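Local coordinates for uncharacterized protein (Bacteroides caccae, PDB 4L7A) that is of unknown function but is probably a zinc-dependent metallo-peptidase, at residues A[205-210]-A[249-254]. Numbering follows the deposited sequence.
Sequences CFLTYP and DLLRKV
R252 lays the methylene CD of its side chain over one face of the F206 ring, a CH-pi contact in which CD sits 3.8 Å from the ring centroid and 14° off the ring normal. The contact is helix-helix packing in the largely helical fold of this putative metallo-peptidase: the C-terminal end of helix 195-208 meets the start of helix 248-260, with L207 and R252 the nearest pair at 4.5 Å between their CA atoms. Arginine suits this place because its aliphatic part can cover an aromatic face while its charged end reaches onward. With CG anti to the backbone N (chi1 176°) and the chain bent at chi3, the guanidinium passes the ring rim and turns back to D249, one helical turn earlier. NE and NH2 of R252 grip the single oxygen OD1 of D249 side-on, the shorter bond being NH2 to OD1 at 2.8 Å, and OD1 lies almost in the guanidinium plane. OD1 of D249 also comes within 3.6 Å of CZ of F206. Beside this polar patch, L207 pushes CD2 against CG of L251 (3.9 Å) and the backbone N of R252, a branched apolar side chain filling the buried side of the interface. Shortening R252 to an alanine would remove both the methylene cover and the guanidinium, and would probably leave this face of F206 without its CH-pi partner and the D249 carboxylate without its charged mate. No direct hydrogen bond joins the two segments; water does so instead. One water bridges Y209 O and R252 NH1, while another donates to both L207 O, at 2.7 Å, and R252 O, at 2.8 Å. Further out, L251 reaches Y77 of helix 59-81, L233 and K237 of helix 211-244 touch F206, and the ring of W214 meets that of F206 edge-to-face.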
ATOM      1  N   CYS A 205       2.014  -6.403   5.918  1.00 17.20           N
ATOM      2  CA  CYS A 205       1.317  -6.520   7.230  1.00 17.97           C
ATOM      3  C   CYS A 205       2.139  -5.888   8.351  1.00 17.34           C
ATOM      4  O   CYS A 205       1.622  -5.133   9.185  1.00 16.47           O
ATOM      5  CB  CYS A 205       0.991  -7.958   7.568  1.00 17.78           C
ATOM      6  SG  CYS A 205      -0.267  -8.721   6.470  1.00 21.06           S
ATOM      7  N   PHE A 206       3.432  -6.177   8.368  1.00 18.20           N
ATOM      8  CA  PHE A 206       4.278  -5.625   9.385  1.00 18.89           C
ATOM      9  C   PHE A 206       4.260  -4.100   9.340  1.00 20.80           C
ATOM     10  O   PHE A 206       4.172  -3.456  10.398  1.00 21.29           O
ATOM     11  CB  PHE A 206       5.718  -6.129   9.258  1.00 20.26           C
ATOM     12  CG  PHE A 206       6.589  -5.711  10.396  1.00 20.32           C
ATOM     13  CD1 PHE A 206       6.366  -6.217  11.672  1.00 20.17           C
ATOM     14  CD2 PHE A 206       7.592  -4.787  10.206  1.00 20.31           C
ATOM     15  CE1 PHE A 206       7.152  -5.828  12.769  1.00 20.51           C
ATOM     16  CE2 PHE A 206       8.403  -4.400  11.283  1.00 20.95           C
ATOM     17  CZ  PHE A 206       8.177  -4.933  12.581  1.00 21.78           C
ATOM     18  N   LEU A 207       4.281  -3.516   8.136  1.00 18.93           N
ATOM     19  CA  LEU A 207       4.330  -2.089   8.037  1.00 19.05           C
ATOM     20  C   LEU A 207       3.018  -1.391   8.379  1.00 18.63           C
ATOM     21  O   LEU A 207       3.060  -0.292   8.827  1.00 19.97           O
ATOM     22  CB  LEU A 207       4.835  -1.637   6.645  1.00 19.65           C
ATOM     23  CG  LEU A 207       6.282  -1.951   6.317  1.00 21.29           C
ATOM     24  CD1 LEU A 207       6.663  -1.393   4.918  1.00 22.03           C
ATOM     25  CD2 LEU A 207       7.178  -1.327   7.400  1.00 22.78           C
ATOM     26  N   THR A 208       1.869  -2.025   8.150  1.00 18.65           N
ATOM     27  CA  THR A 208       0.581  -1.375   8.279  1.00 17.84           C
ATOM     28  C   THR A 208      -0.244  -1.809   9.531  1.00 18.57           C
ATOM     29  O   THR A 208      -0.997  -1.003  10.047  1.00 17.78           O
ATOM     30  CB  THR A 208      -0.325  -1.613   7.057  1.00 17.25           C
ATOM     31  OG1 THR A 208      -0.552  -3.015   6.857  1.00 15.72           O
ATOM     32  CG2 THR A 208       0.282  -1.053   5.821  1.00 18.00           C
ATOM     33  N   TYR A 209      -0.071  -3.048  10.016  1.00 19.85           N
ATOM     34  CA  TYR A 209      -0.833  -3.538  11.200  1.00 20.10           C
ATOM     35  C   TYR A 209      -0.435  -2.805  12.499  1.00 21.38           C
ATOM     36  O   TYR A 209       0.763  -2.718  12.807  1.00 21.88           O
ATOM     37  CB  TYR A 209      -0.603  -5.026  11.421  1.00 19.87           C
ATOM     38  CG  TYR A 209      -1.357  -5.970  10.501  1.00 20.70           C
ATOM     39  CD1 TYR A 209      -1.918  -5.530   9.311  1.00 20.61           C
ATOM     40  CD2 TYR A 209      -1.374  -7.345  10.764  1.00 20.11           C
ATOM     41  CE1 TYR A 209      -2.611  -6.406   8.474  1.00 21.34           C
ATOM     42  CE2 TYR A 209      -2.047  -8.227   9.921  1.00 20.73           C
ATOM     43  CZ  TYR A 209      -2.671  -7.758   8.799  1.00 20.41           C
ATOM     44  OH  TYR A 209      -3.308  -8.619   7.969  1.00 18.23           O
ATOM     45  N   PRO A 210      -1.413  -2.241  13.225  1.00 21.19           N
ATOM     46  CA  PRO A 210      -1.050  -1.778  14.534  1.00 23.63           C
ATOM     47  C   PRO A 210      -0.630  -2.988  15.372  1.00 24.70           C
ATOM     48  O   PRO A 210      -0.968  -4.155  15.088  1.00 23.12           O
ATOM     49  CB  PRO A 210      -2.349  -1.189  15.086  1.00 23.85           C
ATOM     50  CG  PRO A 210      -3.176  -0.833  13.882  1.00 23.53           C
ATOM     51  CD  PRO A 210      -2.793  -1.890  12.873  1.00 22.68           C
ATOM     52  N   ASP A 249      11.651  -1.968  11.259  1.00 23.82           N
ATOM     53  CA  ASP A 249      10.917  -1.620  12.498  1.00 25.88           C
ATOM     54  C   ASP A 249      10.736  -0.113  12.601  1.00 24.99           C
ATOM     55  O   ASP A 249       9.637   0.373  12.903  1.00 25.42           O
ATOM     56  CB  ASP A 249      11.574  -2.199  13.784  1.00 27.62           C
ATOM     57  CG  ASP A 249      10.646  -2.113  15.010  1.00 33.15           C
ATOM     58  OD1 ASP A 249       9.409  -2.459  14.951  1.00 37.65           O
ATOM     59  OD2 ASP A 249      11.124  -1.672  16.071  1.00 39.05           O
ATOM     60  N   LEU A 250      11.793   0.628  12.301  1.00 23.48           N
ATOM     61  CA  LEU A 250      11.697   2.071  12.281  1.00 23.65           C
ATOM     62  C   LEU A 250      10.660   2.542  11.255  1.00 22.86           C
ATOM     63  O   LEU A 250       9.890   3.453  11.533  1.00 22.15           O
ATOM     64  CB  LEU A 250      13.065   2.662  11.968  1.00 24.28           C
ATOM     65  CG  LEU A 250      13.098   4.178  11.914  1.00 25.74           C
ATOM     66  CD1 LEU A 250      12.606   4.754  13.242  1.00 25.55           C
ATOM     67  CD2 LEU A 250      14.557   4.688  11.527  1.00 26.66           C
ATOM     68  N   LEU A 251      10.691   1.948  10.060  1.00 21.94           N
ATOM     69  CA  LEU A 251       9.751   2.302   9.000  1.00 23.12           C
ATOM     70  C   LEU A 251       8.318   2.016   9.445  1.00 21.34           C
ATOM     71  O   LEU A 251       7.430   2.839   9.238  1.00 21.09           O
ATOM     72  CB  LEU A 251      10.068   1.607   7.662  1.00 21.65           C
ATOM     73  CG  LEU A 251       9.145   1.897   6.456  1.00 21.76           C
ATOM     74  CD1 LEU A 251       9.095   3.345   6.108  1.00 22.27           C
ATOM     75  CD2 LEU A 251       9.636   1.172   5.251  1.00 21.80           C
ATOM     76  N   ARG A 252       8.096   0.878  10.078  1.00 20.94           N
ATOM     77  CA  ARG A 252       6.761   0.594  10.662  1.00 22.02           C
ATOM     78  C   ARG A 252       6.275   1.712  11.614  1.00 22.83           C
ATOM     79  O   ARG A 252       5.119   2.137  11.541  1.00 20.18           O
ATOM     80  CB  ARG A 252       6.753  -0.764  11.387  1.00 22.80           C
ATOM     81  CG  ARG A 252       5.419  -1.079  12.100  1.00 22.77           C
ATOM     82  CD  ARG A 252       5.547  -2.353  12.965  1.00 24.38           C
ATOM     83  NE  ARG A 252       6.506  -2.129  14.031  1.00 24.54           N
ATOM     84  CZ  ARG A 252       6.197  -1.563  15.210  1.00 27.86           C
ATOM     85  NH1 ARG A 252       4.962  -1.195  15.481  1.00 26.76           N
ATOM     86  NH2 ARG A 252       7.133  -1.350  16.135  1.00 28.30           N
ATOM     87  N   LYS A 253       7.174   2.185  12.479  1.00 23.78           N
ATOM     88  CA  LYS A 253       6.835   3.198  13.465  1.00 25.15           C
ATOM     89  C   LYS A 253       6.602   4.532  12.826  1.00 23.43           C
ATOM     90  O   LYS A 253       5.692   5.244  13.222  1.00 23.81           O
ATOM     91  CB  LYS A 253       7.919   3.316  14.525  1.00 29.15           C
ATOM     92  CG  LYS A 253       7.858   2.193  15.550  1.00 35.75           C
ATOM     93  CD  LYS A 253       9.253   1.705  15.992  1.00 43.11           C
ATOM     94  CE  LYS A 253       9.984   2.713  16.842  1.00 48.87           C
ATOM     95  NZ  LYS A 253       9.661   2.503  18.253  1.00 55.22           N
ATOM     96  N   VAL A 254       7.420   4.862  11.837  1.00 21.93           N
ATOM     97  CA  VAL A 254       7.268   6.117  11.121  1.00 22.67           C
ATOM     98  C   VAL A 254       5.927   6.160  10.351  1.00 21.57           C
ATOM     99  O   VAL A 254       5.216   7.151  10.412  1.00 23.66           O
ATOM    100  CB  VAL A 254       8.485   6.387  10.235  1.00 23.33           C
ATOM    101  CG1 VAL A 254       8.201   7.488   9.217  1.00 22.83           C
ATOM    102  CG2 VAL A 254       9.687   6.751  11.138  1.00 24.31           C
TER
HETATM  103  O   HOH W   1       2.648   0.943  11.148  1.00 24.55           O
HETATM  104  O   HOH W   2       2.506  -0.714  13.469  1.00 22.90           O